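Local coordinates for hypothetical sugar ABC-transporter sugar binding protein (Arthrobacter globiformis, PDB 7BVT), which binds cyclic alpha-maltosyl-1,6-maltose and probably delivers it, as the solute-binding component, to an ABC transporter for sugar uptake, at residues L91-D99 with A370-P378; T102-I110 with D129-V137. One frame throughout, in Å; residues are numbered along the deposited sequence.

From the N terminus the chain runs through strand 86-90 into residues 91-99, the first half of contact 1, and goes straight on into the loop 102-110, the first half of contact 2. Two short helices, 112-117 and 120-125, and strand 127-128 lead to strand 131-136, so contact 2 closes a loop with 18 residues between its segments. Contact 1 closes only at 370-378, after 270 intervening residues, and contact 2 nests within that long loop. Their centres lie about 14 Å apart, and Val-94 CG1 packs on Ser-134 OG at 3.4 Å. Contact 1 ties helix 94-100 to the sugar-binding segment before helix 377-392; contact 2 ties the loop after helix 94-100 to the sheet.

Contact 1 of 2, residues L91-D99 with A370-P378. With GLC (alpha-D-glucopyranose), chain B.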
loop_
_atom_site.group_PDB
_atom_site.type_symbol
_atom_site.label_atom_id
_atom_site.label_comp_id
_atom_site.label_asym_id
_atom_site.label_seq_id
_atom_site.Cartn_x
_atom_site.Cartn_y
_atom_site.Cartn_z
ATOM N N LEU A 91 -7.010 -0.471 -2.709
ATOM C CA LEU A 91 -6.665 0.797 -3.415
ATOM C C LEU A 91 -6.804 0.648 -4.923
ATOM O O LEU A 91 -7.521 1.449 -5.568
ATOM C CB LEU A 91 -5.244 1.212 -3.066
ATOM C CG LEU A 91 -4.814 2.529 -3.687
ATOM C CD1 LEU A 91 -5.523 3.687 -3.023
ATOM C CD2 LEU A 91 -3.310 2.721 -3.582
ATOM N N VAL A 92 -6.097 -0.298 -5.500
ATOM C CA VAL A 92 -5.967 -0.351 -6.984
ATOM C C VAL A 92 -7.292 -0.825 -7.598
ATOM O O VAL A 92 -7.415 -0.762 -8.822
ATOM C CB VAL A 92 -4.751 -1.204 -7.406
ATOM C CG1 VAL A 92 -3.489 -0.707 -6.722
ATOM C CG2 VAL A 92 -4.954 -2.661 -7.124
ATOM N N TRP A 93 -8.260 -1.268 -6.795
ATOM C CA TRP A 93 -9.583 -1.642 -7.359
ATOM C C TRP A 93 -10.433 -0.419 -7.653
ATOM O O TRP A 93 -11.363 -0.541 -8.467
ATOM C CB TRP A 93 -10.364 -2.586 -6.466
ATOM C CG TRP A 93 -9.722 -3.905 -6.225
ATOM C CD1 TRP A 93 -8.596 -4.426 -6.807
ATOM C CD2 TRP A 93 -10.249 -4.908 -5.359
ATOM N NE1 TRP A 93 -8.378 -5.684 -6.318
ATOM C CE2 TRP A 93 -9.364 -6.001 -5.426
ATOM C CE3 TRP A 93 -11.344 -4.963 -4.509
ATOM C CZ2 TRP A 93 -9.577 -7.146 -4.673
ATOM C CZ3 TRP A 93 -11.545 -6.095 -3.747
ATOM C CH2 TRP A 93 -10.669 -7.168 -3.841
ATOM N N VAL A 94 -10.232 0.676 -6.949
ATOM C CA VAL A 94 -11.195 1.819 -7.026
ATOM C C VAL A 94 -11.475 2.185 -8.467
ATOM O O VAL A 94 -12.630 2.326 -8.855
ATOM C CB VAL A 94 -10.735 3.029 -6.203
ATOM C CG1 VAL A 94 -11.610 4.226 -6.462
ATOM C CG2 VAL A 94 -10.721 2.687 -4.737
ATOM N N PRO A 95 -10.479 2.428 -9.329
ATOM C CA PRO A 95 -10.774 2.864 -10.688
ATOM C C PRO A 95 -11.532 1.818 -11.492
ATOM O O PRO A 95 -12.332 2.212 -12.316
ATOM C CB PRO A 95 -9.371 3.130 -11.311
ATOM C CG PRO A 95 -8.452 3.236 -10.140
ATOM C CD PRO A 95 -9.025 2.380 -9.048
ATOM N N GLN A 96 -11.316 0.541 -11.187
ATOM C CA GLN A 96 -12.076 -0.527 -11.869
ATOM C C GLN A 96 -13.521 -0.506 -11.390
ATOM O O GLN A 96 -14.449 -0.657 -12.222
ATOM C CB GLN A 96 -11.393 -1.856 -11.607
ATOM C CG GLN A 96 -9.992 -1.891 -12.221
ATOM C CD GLN A 96 -9.287 -3.132 -11.770
ATOM O OE1 GLN A 96 -9.596 -4.213 -12.261
ATOM N NE2 GLN A 96 -8.364 -2.990 -10.820
ATOM N N ILE A 97 -13.716 -0.377 -10.094
ATOM C CA ILE A 97 -15.085 -0.375 -9.508
ATOM C C ILE A 97 -15.868 0.830 -10.025
ATOM O O ILE A 97 -17.078 0.718 -10.310
ATOM C CB ILE A 97 -15.009 -0.433 -7.972
ATOM C CG1 ILE A 97 -14.456 -1.806 -7.546
ATOM C CG2 ILE A 97 -16.373 -0.090 -7.343
ATOM C CD1 ILE A 97 -14.072 -1.920 -6.125
ATOM N N ALA A 98 -15.199 1.960 -10.220
ATOM C CA ALA A 98 -15.841 3.184 -10.728
ATOM C C ALA A 98 -16.431 2.935 -12.132
ATOM O O ALA A 98 -17.339 3.645 -12.523
ATOM C CB ALA A 98 -14.848 4.325 -10.710
ATOM N N ASP A 99 -15.899 1.988 -12.896
ATOM C CA ASP A 99 -16.415 1.620 -14.238
ATOM C C ASP A 99 -17.496 0.539 -14.119
ATOM O O ASP A 99 -18.159 0.303 -15.116
ATOM C CB ASP A 99 -15.286 1.131 -15.161
ATOM C CG ASP A 99 -14.375 2.238 -15.688
ATOM O OD1 ASP A 99 -14.808 3.403 -15.686
ATOM O OD2 ASP A 99 -13.217 1.910 -16.087
ATOM N N ALA A 370 0.697 7.278 -3.585
ATOM C CA ALA A 370 -0.247 6.288 -4.128
ATOM C C ALA A 370 0.073 6.008 -5.596
ATOM O O ALA A 370 0.457 6.939 -6.302
ATOM C CB ALA A 370 -1.680 6.786 -4.011
ATOM N N ARG A 371 -0.153 4.761 -5.993
ATOM C CA ARG A 371 -0.138 4.286 -7.392
ATOM C C ARG A 371 -1.118 5.112 -8.204
ATOM O O ARG A 371 -2.022 5.787 -7.687
ATOM C CB ARG A 371 -0.405 2.798 -7.391
ATOM C CG ARG A 371 0.852 2.008 -6.981
ATOM C CD ARG A 371 0.589 0.579 -6.585
ATOM N NE ARG A 371 -0.105 0.557 -5.298
ATOM C CZ ARG A 371 -0.620 -0.518 -4.743
ATOM N NH1 ARG A 371 -1.240 -0.429 -3.565
ATOM N NH2 ARG A 371 -0.424 -1.691 -5.307
ATOM N N PRO A 372 -0.925 5.157 -9.532
ATOM C CA PRO A 372 -1.834 5.925 -10.370
ATOM C C PRO A 372 -3.229 5.299 -10.441
ATOM O O PRO A 372 -3.399 4.080 -10.421
ATOM C CB PRO A 372 -1.193 5.894 -11.738
ATOM C CG PRO A 372 -0.412 4.600 -11.708
ATOM C CD PRO A 372 0.132 4.474 -10.291
ATOM N N ASN A 373 -4.222 6.188 -10.499
ATOM C CA ASN A 373 -5.654 5.821 -10.367
ATOM C C ASN A 373 -6.270 5.505 -11.740
ATOM O O ASN A 373 -7.441 5.785 -11.955
ATOM C CB ASN A 373 -6.437 6.852 -9.563
ATOM C CG ASN A 373 -6.572 8.173 -10.257
ATOM O OD1 ASN A 373 -6.013 8.365 -11.355
ATOM N ND2 ASN A 373 -7.299 9.075 -9.612
ATOM N N THR A 374 -5.511 4.878 -12.615
ATOM C CA THR A 374 -6.042 4.414 -13.930
ATOM C C THR A 374 -6.653 3.037 -13.758
ATOM O O THR A 374 -6.098 2.187 -13.093
ATOM C CB THR A 374 -4.958 4.475 -15.008
ATOM O OG1 THR A 374 -5.515 3.851 -16.173
ATOM C CG2 THR A 374 -3.643 3.828 -14.629
ATOM N N ALA A 375 -7.793 2.793 -14.441
ATOM C CA ALA A 375 -8.448 1.483 -14.517
ATOM C C ALA A 375 -7.612 0.437 -15.274
ATOM O O ALA A 375 -7.825 -0.772 -15.017
ATOM C CB ALA A 375 -9.794 1.689 -15.163
ATOM N N LEU A 376 -6.604 0.870 -16.012
ATOM C CA LEU A 376 -5.662 -0.052 -16.710
ATOM C C LEU A 376 -4.477 -0.374 -15.794
ATOM O O LEU A 376 -3.588 -1.105 -16.221
ATOM C CB LEU A 376 -5.214 0.643 -17.987
ATOM C CG LEU A 376 -6.323 0.774 -19.043
ATOM C CD1 LEU A 376 -5.973 1.792 -20.115
ATOM C CD2 LEU A 376 -6.604 -0.580 -19.622
ATOM N N TYR A 377 -4.478 0.078 -14.545
ATOM C CA TYR A 377 -3.244 -0.108 -13.722
ATOM C C TYR A 377 -2.826 -1.576 -13.641
ATOM O O TYR A 377 -1.637 -1.887 -13.781
ATOM C CB TYR A 377 -3.418 0.494 -12.313
ATOM C CG TYR A 377 -2.174 0.276 -11.495
ATOM C CD1 TYR A 377 -1.018 0.975 -11.798
ATOM C CD2 TYR A 377 -2.106 -0.708 -10.543
ATOM C CE1 TYR A 377 0.162 0.750 -11.095
ATOM C CE2 TYR A 377 -0.944 -0.931 -9.806
ATOM C CZ TYR A 377 0.197 -0.220 -10.111
ATOM O OH TYR A 377 1.356 -0.515 -9.413
ATOM N N PRO A 378 -3.714 -2.585 -13.410
ATOM C CA PRO A 378 -3.265 -3.964 -13.304
ATOM C C PRO A 378 -2.535 -4.427 -14.576
ATOM O O PRO A 378 -1.533 -5.102 -14.466
ATOM C CB PRO A 378 -4.545 -4.773 -13.028
ATOM C CG PRO A 378 -5.484 -3.739 -12.423
ATOM C CD PRO A 378 -5.149 -2.444 -13.124
HETATM C C1 GLC B . -0.994 -4.894 0.249
HETATM C C2 GLC B . -1.677 -3.591 -0.035
HETATM C C3 GLC B . -2.150 -3.546 -1.467
HETATM C C4 GLC B . -0.946 -3.837 -2.377
HETATM C C5 GLC B . -0.392 -5.220 -2.059
HETATM C C6 GLC B . 0.838 -5.525 -2.932
HETATM O O2 GLC B . -2.671 -3.400 0.955
HETATM O O3 GLC B . -2.747 -2.263 -1.722
HETATM O O4 GLC B . -1.309 -3.839 -3.744
HETATM O O5 GLC B . 0.042 -5.217 -0.722
HETATM O O6 GLC B . 1.008 -6.939 -2.966
HETATM O O HOH W 1 -6.831 0.071 -11.214
#
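Val-92 CG1 caps the middle of one face of the Arg-371 guanidinium, 3.4 Å above its plane, while the bound glucose meets the edge of that group. Arg-371 NH1 donates to GLC O3 at 3.0 Å and NH2 to GLC O4 at 2.8 Å, the latter with an N-H...O angle of 165°. NH2 is also salt-bridged to Glu-195 and NH1 is bonded to the backbone of Leu-294, so the plane is fixed from several directions. The Tyr-377 ring carries Arg-371 CB over one face, displaced from the ring centre to its margin, and its hydroxyl is bonded to Glu-195. Val-92 CG1 reaches both groups because it stands anti to the carbonyl carbon (chi1 -54°), with Tyr-377 CE2 4.0 Å away.

Further along, Pro-95 lays CG against Asn-373 O at 3.3 Å and CB against Ala-375. One water donates to both Val-92 O and Thr-374 O, bridging backbones that share no direct hydrogen bond. Gln-96 NE2 donates to Val-92 O at 3.1 Å from above the carbonyl plane, and it also rests on Pro-378 CG. With a leucine here the amide is gone, and Val-92 O would probably keep the bridging water but lack its side-chain donor. Thr-374 OG1 accepts from Leu-376 N, a capping bond in the type I turn that leads into helix 377-392. While the rest joins the start of helix 94-100 to that turn, the Arg-371 end belongs to this solute-binding protein's glycan pocket, where Asp-90 and Asn-140 also bond the glucose.

Contact 2 of 2, residues T102-I110 with D129-V137; sequences TLADLNGRI and DGKQVSVPV
Gln-132, Val-133 and Leu-106 bury the most surface here, Gln-132 meeting the facing segment mainly through its backbone, the others through apolar side chains. Gln-132 N donates to Asp-105 OD1 at 2.9 Å, and its O accepts from Leu-106 N at 2.8 Å, with an N-H...O angle of 161°. Asp-105 OD1 also accepts from Asn-107 N, closing an Asx turn; the two donors arrive from opposite faces of the carboxylate plane. The Gln-132 side chain starts anti to the backbone N (chi1 -171°) and bends at chi2, which turns NE2 back onto Ser-134 O; NE2 also bonds Thr-123 O. Gln-132 CB lies 3.5 Å from Asn-107 ND2, the two amide planes nearly perpendicular, and one water donates to both Asn-107 OD1 and Gln-132 OE1. Val-133 CB takes Leu-103 CD1 at 3.8 Å. Leu-106 sets CG over Gln-132 O and CD1 against Val-135 CG1 at 3.9 Å; Ile-110 CD1 meets the same methyl. The loop after helix 94-100 is thus tied to strand 131-136, which pairs with strand 292-301. Chemically, the join rests on two direct hydrogen bonds, one to a carboxylate placed by the Asx turn, with branched apolar side chains beside them.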
loop_
_atom_site.group_PDB
_atom_site.type_symbol
_atom_site.label_atom_id
_atom_site.label_comp_id
_atom_site.label_asym_id
_atom_site.label_seq_id
_atom_site.Cartn_x
_atom_site.Cartn_y
_atom_site.Cartn_z
ATOM N N THR A 102 -21.850 3.396 -11.070
ATOM C CA THR A 102 -21.695 4.838 -10.809
ATOM C C THR A 102 -21.476 5.044 -9.312
ATOM O O THR A 102 -22.354 4.645 -8.482
ATOM C CB THR A 102 -22.921 5.662 -11.226
ATOM O OG1 THR A 102 -23.058 5.474 -12.628
ATOM C CG2 THR A 102 -22.778 7.134 -10.938
ATOM N N LEU A 103 -20.355 5.662 -8.957
ATOM C CA LEU A 103 -20.046 5.925 -7.555
ATOM C C LEU A 103 -20.484 7.340 -7.205
ATOM O O LEU A 103 -20.282 8.265 -8.015
ATOM C CB LEU A 103 -18.558 5.723 -7.307
ATOM C CG LEU A 103 -18.039 4.313 -7.574
ATOM C CD1 LEU A 103 -16.531 4.284 -7.360
ATOM C CD2 LEU A 103 -18.732 3.294 -6.673
ATOM N N ALA A 104 -21.069 7.480 -6.039
ATOM C CA ALA A 104 -21.462 8.789 -5.483
ATOM C C ALA A 104 -20.233 9.642 -5.189
ATOM O O ALA A 104 -19.175 9.127 -4.755
ATOM C CB ALA A 104 -22.289 8.670 -4.245
ATOM N N ASP A 105 -20.402 10.950 -5.331
ATOM C CA ASP A 105 -19.353 11.883 -4.902
ATOM C C ASP A 105 -19.449 12.088 -3.393
ATOM O O ASP A 105 -20.563 12.419 -2.860
ATOM C CB ASP A 105 -19.491 13.167 -5.705
ATOM C CG ASP A 105 -18.374 14.166 -5.475
ATOM O OD1 ASP A 105 -17.476 13.958 -4.625
ATOM O OD2 ASP A 105 -18.397 15.149 -6.259
ATOM N N LEU A 106 -18.369 11.812 -2.668
ATOM C CA LEU A 106 -18.361 11.902 -1.187
ATOM C C LEU A 106 -18.155 13.334 -0.764
ATOM O O LEU A 106 -18.426 13.685 0.371
ATOM C CB LEU A 106 -17.306 10.952 -0.612
ATOM C CG LEU A 106 -17.541 9.475 -0.944
ATOM C CD1 LEU A 106 -16.342 8.699 -0.491
ATOM C CD2 LEU A 106 -18.817 8.946 -0.303
ATOM N N ASN A 107 -17.682 14.180 -1.678
ATOM C CA ASN A 107 -17.600 15.603 -1.334
ATOM C C ASN A 107 -19.005 16.147 -1.113
ATOM O O ASN A 107 -19.897 15.831 -1.867
ATOM C CB ASN A 107 -16.961 16.404 -2.447
ATOM C CG ASN A 107 -15.484 16.143 -2.569
ATOM O OD1 ASN A 107 -14.780 16.007 -1.569
ATOM N ND2 ASN A 107 -15.027 16.127 -3.826
ATOM N N GLY A 108 -19.159 16.884 -0.025
ATOM C CA GLY A 108 -20.467 17.395 0.394
ATOM C C GLY A 108 -21.284 16.373 1.158
ATOM O O GLY A 108 -22.394 16.731 1.602
ATOM N N ARG A 109 -20.774 15.153 1.331
ATOM C CA ARG A 109 -21.489 14.082 2.101
ATOM C C ARG A 109 -20.684 13.774 3.363
ATOM O O ARG A 109 -21.244 13.692 4.445
ATOM C CB ARG A 109 -21.694 12.851 1.220
ATOM C CG ARG A 109 -22.509 13.099 -0.045
ATOM C CD ARG A 109 -22.994 11.826 -0.726
ATOM N NE ARG A 109 -23.333 12.068 -2.158
ATOM C CZ ARG A 109 -24.503 12.514 -2.581
ATOM N NH1 ARG A 109 -25.503 12.687 -1.742
ATOM N NH2 ARG A 109 -24.719 12.726 -3.864
ATOM N N ILE A 110 -19.400 13.616 3.233
ATOM C CA ILE A 110 -18.470 13.495 4.388
ATOM C C ILE A 110 -18.000 14.892 4.738
ATOM O O ILE A 110 -17.694 15.661 3.815
ATOM C CB ILE A 110 -17.323 12.526 4.025
ATOM C CG1 ILE A 110 -17.900 11.155 3.660
ATOM C CG2 ILE A 110 -16.282 12.489 5.119
ATOM C CD1 ILE A 110 -16.846 10.109 3.307
ATOM N N ASP A 129 -12.959 11.695 -12.293
ATOM C CA ASP A 129 -13.861 12.629 -13.021
ATOM C C ASP A 129 -14.296 13.732 -12.045
ATOM O O ASP A 129 -15.444 14.139 -12.089
ATOM C CB ASP A 129 -14.992 11.842 -13.686
ATOM C CG ASP A 129 -14.464 10.875 -14.746
ATOM O OD1 ASP A 129 -13.384 11.183 -15.343
ATOM O OD2 ASP A 129 -15.095 9.815 -14.943
ATOM N N GLY A 130 -13.363 14.173 -11.202
ATOM C CA GLY A 130 -13.561 15.338 -10.320
ATOM C C GLY A 130 -14.271 14.990 -9.020
ATOM O O GLY A 130 -14.265 15.771 -8.107
ATOM N N LYS A 131 -14.849 13.795 -8.916
ATOM C CA LYS A 131 -15.647 13.351 -7.749
ATOM C C LYS A 131 -14.765 12.583 -6.762
ATOM O O LYS A 131 -13.881 11.819 -7.196
ATOM C CB LYS A 131 -16.736 12.403 -8.236
ATOM C CG LYS A 131 -17.777 13.057 -9.158
ATOM C CD LYS A 131 -18.677 12.036 -9.851
ATOM C CE LYS A 131 -19.999 12.650 -10.274
ATOM N NZ LYS A 131 -20.637 11.934 -11.409
ATOM N N GLN A 132 -15.011 12.769 -5.485
ATOM C CA GLN A 132 -14.320 11.974 -4.456
ATOM C C GLN A 132 -15.083 10.653 -4.396
ATOM O O GLN A 132 -16.025 10.550 -3.599
ATOM C CB GLN A 132 -14.337 12.731 -3.154
ATOM C CG GLN A 132 -13.457 12.085 -2.118
ATOM C CD GLN A 132 -11.999 12.259 -2.445
ATOM O OE1 GLN A 132 -11.493 13.380 -2.502
ATOM N NE2 GLN A 132 -11.299 11.160 -2.689
ATOM N N VAL A 133 -14.685 9.700 -5.230
ATOM C CA VAL A 133 -15.483 8.448 -5.387
ATOM C C VAL A 133 -15.037 7.384 -4.370
ATOM O O VAL A 133 -15.776 6.427 -4.154
ATOM C CB VAL A 133 -15.419 7.875 -6.801
ATOM C CG1 VAL A 133 -16.097 8.835 -7.776
ATOM C CG2 VAL A 133 -13.998 7.467 -7.222
ATOM N N SER A 134 -13.862 7.522 -3.761
ATOM C CA SER A 134 -13.398 6.655 -2.670
ATOM C C SER A 134 -12.765 7.498 -1.550
ATOM O O SER A 134 -12.265 8.620 -1.764
ATOM C CB SER A 134 -12.455 5.560 -3.146
ATOM O OG SER A 134 -11.228 6.100 -3.617
ATOM N N VAL A 135 -12.765 6.921 -0.372
ATOM C CA VAL A 135 -12.003 7.466 0.768
ATOM C C VAL A 135 -11.314 6.278 1.400
ATOM O O VAL A 135 -11.915 5.223 1.576
ATOM C CB VAL A 135 -12.900 8.279 1.724
ATOM C CG1 VAL A 135 -13.988 7.414 2.345
ATOM C CG2 VAL A 135 -12.117 8.997 2.789
ATOM N N PRO A 136 -10.070 6.405 1.838
ATOM C CA PRO A 136 -9.446 5.304 2.568
ATOM C C PRO A 136 -10.087 5.124 3.943
ATOM O O PRO A 136 -10.411 6.064 4.613
ATOM C CB PRO A 136 -8.000 5.774 2.701
ATOM C CG PRO A 136 -8.087 7.266 2.724
ATOM C CD PRO A 136 -9.168 7.551 1.713
ATOM N N VAL A 137 -10.232 3.865 4.350
ATOM C CA VAL A 137 -10.688 3.487 5.704
ATOM C C VAL A 137 -9.646 2.641 6.403
ATOM O O VAL A 137 -9.825 2.385 7.598
ATOM C CB VAL A 137 -12.044 2.776 5.644
ATOM C CG1 VAL A 137 -13.093 3.793 5.234
ATOM C CG2 VAL A 137 -12.059 1.564 4.744
HETATM O O HOH W 2 -19.344 9.127 -10.383
HETATM O O HOH W 3 -22.157 10.241 -9.167
HETATM O O HOH W 4 -18.246 6.953 -3.285
HETATM O O HOH W 5 -12.119 15.675 -1.351
#